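Local coordinates for WbbM protein (Klebsiella pneumoniae, PDB 6U4B) that is a trimeric bifunctional glycosyltransferase and O-antigen polymerase, probably transferring sugars from activated donors to the growing chain, and binds magnesium, at residues Phe391-Phe396 with Ile477-Lys482; Glu487-Glu492 with Lys512-Arg517. One frame throughout, in Å; residues are numbered along the deposited sequence.

Interaction 1 of 2, residues Phe391-Phe396 with Ile477-Lys482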
loop_
_atom_site.group_PDB
_atom_site.type_symbol
_atom_site.label_atom_id
_atom_site.label_comp_id
_atom_site.label_asym_id
_atom_site.label_seq_id
_atom_site.Cartn_x
_atom_site.Cartn_y
_atom_site.Cartn_z
ATOM N N PHE A 391 33.491 17.468 0.699
ATOM C CA PHE A 391 33.140 18.620 -0.120
ATOM C C PHE A 391 31.852 19.296 0.324
ATOM O O PHE A 391 31.429 20.267 -0.313
ATOM C CB PHE A 391 33.038 18.200 -1.589
ATOM C CG PHE A 391 34.331 17.689 -2.154
ATOM C CD1 PHE A 391 34.641 16.339 -2.095
ATOM C CD2 PHE A 391 35.249 18.560 -2.719
ATOM C CE1 PHE A 391 35.836 15.868 -2.602
ATOM C CE2 PHE A 391 36.451 18.093 -3.229
ATOM C CZ PHE A 391 36.745 16.745 -3.170
ATOM N N ILE A 392 31.229 18.807 1.402
ATOM C CA ILE A 392 29.989 19.426 1.881
ATOM C C ILE A 392 30.179 20.885 2.275
ATOM O O ILE A 392 29.346 21.714 1.878
ATOM C CB ILE A 392 29.374 18.572 3.001
ATOM C CG1 ILE A 392 28.724 17.325 2.398
ATOM C CG2 ILE A 392 28.362 19.380 3.803
ATOM C CD1 ILE A 392 28.397 16.241 3.406
ATOM N N PRO A 393 31.216 21.282 3.017
ATOM C CA PRO A 393 31.362 22.713 3.345
ATOM C C PRO A 393 31.561 23.613 2.135
ATOM O O PRO A 393 31.338 24.826 2.246
ATOM C CB PRO A 393 32.586 22.744 4.272
ATOM C CG PRO A 393 33.312 21.476 3.995
ATOM C CD PRO A 393 32.249 20.474 3.691
ATOM N N GLN A 394 31.966 23.075 0.984
ATOM C CA GLN A 394 32.149 23.910 -0.199
ATOM C C GLN A 394 30.872 24.017 -1.028
ATOM O O GLN A 394 30.421 25.124 -1.337
ATOM C CB GLN A 394 33.296 23.369 -1.059
ATOM C CG GLN A 394 33.693 24.279 -2.222
ATOM C CD GLN A 394 34.406 25.548 -1.771
ATOM O OE1 GLN A 394 34.675 25.739 -0.584
ATOM N NE2 GLN A 394 34.717 26.420 -2.724
ATOM N N LEU A 395 30.275 22.879 -1.390
ATOM C CA LEU A 395 29.067 22.906 -2.208
ATOM C C LEU A 395 27.903 23.550 -1.463
ATOM O O LEU A 395 27.097 24.272 -2.061
ATOM C CB LEU A 395 28.703 21.490 -2.649
ATOM C CG LEU A 395 27.499 21.367 -3.585
ATOM C CD1 LEU A 395 27.789 22.056 -4.914
ATOM C CD2 LEU A 395 27.117 19.908 -3.798
ATOM N N PHE A 396 27.806 23.308 -0.154
ATOM C CA PHE A 396 26.702 23.802 0.659
ATOM C C PHE A 396 27.092 25.012 1.500
ATOM O O PHE A 396 26.487 25.259 2.548
ATOM C CB PHE A 396 26.163 22.679 1.547
ATOM C CG PHE A 396 25.546 21.552 0.773
ATOM C CD1 PHE A 396 24.205 21.590 0.430
ATOM C CD2 PHE A 396 26.307 20.469 0.367
ATOM C CE1 PHE A 396 23.630 20.564 -0.289
ATOM C CE2 PHE A 396 25.736 19.436 -0.355
ATOM C CZ PHE A 396 24.395 19.485 -0.686
ATOM N N ILE A 477 26.098 12.999 10.145
ATOM C CA ILE A 477 26.890 14.143 10.582
ATOM C C ILE A 477 26.075 15.412 10.390
ATOM O O ILE A 477 25.562 15.664 9.295
ATOM C CB ILE A 477 28.218 14.261 9.804
ATOM C CG1 ILE A 477 29.014 12.956 9.850
ATOM C CG2 ILE A 477 29.050 15.401 10.361
ATOM C CD1 ILE A 477 30.235 12.958 8.954
ATOM N N VAL A 478 25.975 16.220 11.439
ATOM C CA VAL A 478 25.438 17.569 11.322
ATOM C C VAL A 478 26.614 18.504 11.070
ATOM O O VAL A 478 27.438 18.736 11.959
ATOM C CB VAL A 478 24.657 17.988 12.571
ATOM C CG1 VAL A 478 24.061 19.375 12.369
ATOM C CG2 VAL A 478 23.567 16.971 12.880
ATOM N N PHE A 479 26.698 19.034 9.856
ATOM C CA PHE A 479 27.763 19.959 9.506
ATOM C C PHE A 479 27.410 21.364 9.976
ATOM O O PHE A 479 26.338 21.885 9.652
ATOM C CB PHE A 479 28.003 19.958 7.996
ATOM C CG PHE A 479 28.781 18.771 7.503
ATOM C CD1 PHE A 479 28.181 17.530 7.381
ATOM C CD2 PHE A 479 30.113 18.902 7.150
ATOM C CE1 PHE A 479 28.898 16.441 6.923
ATOM C CE2 PHE A 479 30.833 17.818 6.692
ATOM C CZ PHE A 479 30.227 16.586 6.578
ATOM N N ASN A 480 28.308 21.971 10.753
ATOM C CA ASN A 480 28.209 23.393 11.078
ATOM C C ASN A 480 28.901 24.159 9.954
ATOM O O ASN A 480 30.039 24.620 10.074
ATOM C CB ASN A 480 28.829 23.686 12.439
ATOM C CG ASN A 480 28.586 25.113 12.898
ATOM O OD1 ASN A 480 28.163 25.969 12.119
ATOM N ND2 ASN A 480 28.861 25.378 14.170
ATOM N N VAL A 481 28.185 24.283 8.833
ATOM C CA VAL A 481 28.776 24.856 7.627
ATOM C C VAL A 481 29.208 26.295 7.869
ATOM O O VAL A 481 30.294 26.711 7.442
ATOM C CB VAL A 481 27.794 24.750 6.446
ATOM C CG1 VAL A 481 28.387 25.391 5.202
ATOM C CG2 VAL A 481 27.441 23.295 6.179
ATOM N N LYS A 482 28.374 27.078 8.562
ATOM C CA LYS A 482 28.706 28.479 8.808
ATOM C C LYS A 482 30.041 28.617 9.530
ATOM O O LYS A 482 30.843 29.500 9.201
ATOM C CB LYS A 482 27.593 29.157 9.610
ATOM C CG LYS A 482 27.981 30.536 10.130
ATOM C CD LYS A 482 26.895 31.570 9.887
ATOM C CE LYS A 482 25.677 31.324 10.759
ATOM N NZ LYS A 482 24.672 32.413 10.605
#

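Interaction 2 of 2, residues Glu487-Glu492 with Lys512-Arg517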
loop_
_atom_site.group_PDB
_atom_site.type_symbol
_atom_site.label_atom_id
_atom_site.label_comp_id
_atom_site.label_asym_id
_atom_site.label_seq_id
_atom_site.Cartn_x
_atom_site.Cartn_y
_atom_site.Cartn_z
ATOM N N GLU A 487 36.194 29.420 9.301
ATOM C CA GLU A 487 37.512 28.854 9.558
ATOM C C GLU A 487 38.180 28.295 8.308
ATOM O O GLU A 487 39.333 27.859 8.384
ATOM C CB GLU A 487 37.414 27.752 10.619
ATOM C CG GLU A 487 36.821 28.210 11.942
ATOM C CD GLU A 487 36.874 27.133 13.009
ATOM O OE1 GLU A 487 37.480 26.069 12.755
ATOM O OE2 GLU A 487 36.311 27.349 14.103
ATOM N N ASN A 488 37.489 28.314 7.164
ATOM C CA ASN A 488 37.973 27.692 5.927
ATOM C C ASN A 488 38.397 26.245 6.174
ATOM O O ASN A 488 39.452 25.794 5.722
ATOM C CB ASN A 488 39.112 28.501 5.305
ATOM C CG ASN A 488 39.208 28.305 3.801
ATOM O OD1 ASN A 488 38.749 27.294 3.263
ATOM N ND2 ASN A 488 39.804 29.271 3.117
ATOM N N THR A 489 37.558 25.513 6.915
ATOM C CA THR A 489 37.822 24.107 7.202
ATOM C C THR A 489 38.022 23.297 5.927
ATOM O O THR A 489 38.794 22.331 5.916
ATOM C CB THR A 489 36.666 23.520 8.021
ATOM O OG1 THR A 489 36.463 24.312 9.199
ATOM C CG2 THR A 489 36.960 22.080 8.429
ATOM N N PHE A 490 37.351 23.685 4.840
ATOM C CA PHE A 490 37.441 22.919 3.601
ATOM C C PHE A 490 38.873 22.857 3.086
ATOM O O PHE A 490 39.321 21.808 2.605
ATOM C CB PHE A 490 36.519 23.523 2.545
ATOM C CG PHE A 490 36.644 22.877 1.200
ATOM C CD1 PHE A 490 37.292 23.525 0.161
ATOM C CD2 PHE A 490 36.128 21.612 0.978
ATOM C CE1 PHE A 490 37.412 22.925 -1.079
ATOM C CE2 PHE A 490 36.245 21.008 -0.257
ATOM C CZ PHE A 490 36.886 21.664 -1.287
ATOM N N ALA A 491 39.607 23.971 3.177
ATOM C CA ALA A 491 40.997 23.979 2.731
ATOM C C ALA A 491 41.841 23.005 3.545
ATOM O O ALA A 491 42.736 22.345 3.004
ATOM C CB ALA A 491 41.573 25.394 2.821
ATOM N N GLU A 492 41.568 22.904 4.847
ATOM C CA GLU A 492 42.292 21.954 5.685
ATOM C C GLU A 492 41.934 20.517 5.326
ATOM O O GLU A 492 42.812 19.646 5.278
ATOM C CB GLU A 492 41.999 22.232 7.159
ATOM C CG GLU A 492 42.703 21.294 8.126
ATOM C CD GLU A 492 44.187 21.587 8.254
ATOM O OE1 GLU A 492 44.653 22.604 7.695
ATOM O OE2 GLU A 492 44.888 20.796 8.920
ATOM N N LYS A 512 40.347 13.575 12.166
ATOM C CA LYS A 512 41.562 14.335 12.435
ATOM C C LYS A 512 41.293 15.834 12.403
ATOM O O LYS A 512 41.705 16.568 13.308
ATOM C CB LYS A 512 42.648 13.951 11.428
ATOM C CG LYS A 512 43.841 14.905 11.384
ATOM C CD LYS A 512 44.988 14.319 10.567
ATOM C CE LYS A 512 46.007 15.385 10.181
ATOM N NZ LYS A 512 46.582 16.096 11.355
ATOM N N VAL A 513 40.589 16.308 11.371
ATOM C CA VAL A 513 40.393 17.745 11.220
ATOM C C VAL A 513 39.382 18.274 12.232
ATOM O O VAL A 513 39.519 19.401 12.721
ATOM C CB VAL A 513 39.984 18.073 9.771
ATOM C CG1 VAL A 513 39.616 19.542 9.629
ATOM C CG2 VAL A 513 41.115 17.725 8.817
ATOM N N PHE A 514 38.374 17.480 12.586
ATOM C CA PHE A 514 37.332 17.938 13.498
ATOM C C PHE A 514 37.615 17.586 14.956
ATOM O O PHE A 514 36.746 17.804 15.806
ATOM C CB PHE A 514 35.967 17.362 13.093
ATOM C CG PHE A 514 35.580 17.634 11.659
ATOM C CD1 PHE A 514 36.123 18.704 10.961
ATOM C CD2 PHE A 514 34.665 16.818 11.009
ATOM C CE1 PHE A 514 35.768 18.949 9.647
ATOM C CE2 PHE A 514 34.303 17.060 9.696
ATOM C CZ PHE A 514 34.857 18.127 9.013
ATOM N N TYR A 515 38.801 17.062 15.266
ATOM C CA TYR A 515 39.084 16.605 16.623
ATOM C C TYR A 515 38.912 17.735 17.632
ATOM O O TYR A 515 39.363 18.863 17.406
ATOM C CB TYR A 515 40.501 16.038 16.722
ATOM C CG TYR A 515 40.804 15.485 18.099
ATOM C CD1 TYR A 515 40.124 14.372 18.578
ATOM C CD2 TYR A 515 41.750 16.083 18.922
ATOM C CE1 TYR A 515 40.383 13.864 19.836
ATOM C CE2 TYR A 515 42.016 15.578 20.186
ATOM C CZ TYR A 515 41.328 14.468 20.633
ATOM O OH TYR A 515 41.576 13.952 21.879
ATOM N N SER A 516 38.260 17.419 18.751
ATOM C CA SER A 516 37.912 18.344 19.827
ATOM C C SER A 516 36.942 19.432 19.379
ATOM O O SER A 516 36.739 20.412 20.106
ATOM C CB SER A 516 39.158 18.980 20.463
ATOM O OG SER A 516 39.767 19.905 19.583
ATOM N N ARG A 517 36.335 19.288 18.205
ATOM C CA ARG A 517 35.313 20.201 17.707
ATOM C C ARG A 517 34.051 19.429 17.347
ATOM O O ARG A 517 33.373 19.728 16.361
ATOM C CB ARG A 517 35.818 20.989 16.498
ATOM C CG ARG A 517 37.206 21.607 16.662
ATOM C CD ARG A 517 37.205 22.808 17.602
ATOM N NE ARG A 517 36.270 23.849 17.176
ATOM C CZ ARG A 517 36.501 24.712 16.191
ATOM N NH1 ARG A 517 37.639 24.663 15.509
ATOM N NH2 ARG A 517 35.590 25.625 15.882
#

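Interaction 1 of 2, residues Phe391-Phe396 with Ile477-Lys482
Ile392 lies over one face of the Phe479 ring, its side chain crossing that of Phe479 at about a right angle. CG2 is the branch that makes the CH-pi contact: it stands 3.8 Å from the ring centroid, 14° off the ring normal and shifted a little toward the rim. The other branch runs on along the same ring, and Ile392 CD1 closes to 3.6 Å from Phe479 CE1. With CG2 anti to the backbone N and CG1 beside that N (chi1 -75°), both arms of the isoleucine are laid against the phenylalanine. Pro393, next along the short helix 392-395, meets the ring obliquely, its CD 4.3 Å from Phe479 CE2.

Val481 takes over where the ring stops. Val481 CG1, swung opposite the backbone N (chi1 178°), passes Pro393 and comes within 3.3 Å of Phe396 O, a van der Waals touch against a carbonyl at the end of the helix. No hydrogen bond links the two segments. On the far segment Asn480 N-caps the helix that begins at Val481, its OD1 taking the N-H of Gln483, while its ND2 reaches Asn426 O.

All five touching residues are buried. Strand 402-405 pairs with strand 477-479, and its Phe404 packs on both Ile392 and Phe479; Asp406, just beyond that strand, is a magnesium ligand. The contact thus packs a short helix on the central mixed sheet of the family 8 glycosyltransferase domain, an alpha/beta core consistent with the GT-A fold.

Interaction 2 of 2, residues Glu487-Glu492 with Lys512-Arg517
Glu487 and Arg517 meet end-on from opposite directions in a bidentate salt bridge. Arg517 NH2 gives the shorter bond, 2.6 Å to Glu487 OE2, nearly straight at 169° and close to the guanidinium plane. The second, 3.1 Å from Arg517 NH1 to Glu487 OE1, is more bent, with the oxygen tilted from that plane. Both oxygens use their syn lone pairs, and the two flat groups are turned 33° apart. Arg517 bends at chi2 and chi3 to bring its nitrogens round, whereas Glu487 reaches out extended. Each group has a further partner: Gln483 NE2 bonds Glu487 OE2, and Asn425 O takes a bond from Arg517 NH2, which helps fix the pair in place.

Val513 has the most surface buried here. Its CG1 touches both Thr489 CG2 and Glu492 CG, 3.9 Å from each. Thr489 CG2 also touches the edge of the Phe514 ring, 3.6 Å from CE1. The carboxylate of Glu492 turns to Arg495 in a salt bridge.

Helix 481-487 ends in a Schellman motif with Asn488 as C-prime residue, and the type II beta turn Phe514-Arg517 carries the arginine to that end. Beside it, in the family 8 glycosyltransferase domain, the start of helix 489-499 packs on the C-terminal end of helix 505-513, the next helix in the chain.

In the fold
Interaction 1 is buried and almost entirely apolar, an isoleucine set over a phenylalanine ring in a CH-pi contact with a proline and a valine beside it, packed against the central sheet. Interaction 2, about 11 Å away between centres, is only partly buried, and there a charged pair joins a small patch of aliphatic and aromatic contacts. The same chain run serves both: helix 481-487, begun in 477-482, leads straight into helix 489-499. Phe490 of that second helix ties the two together. Its ring touches Phe391, with 3.6 Å from Phe490 CE2 to Phe391 CD2, and it packs on Pro393 as well. Interaction 1 lies nearer the magnesium site; interaction 2 is away from the annotated sites.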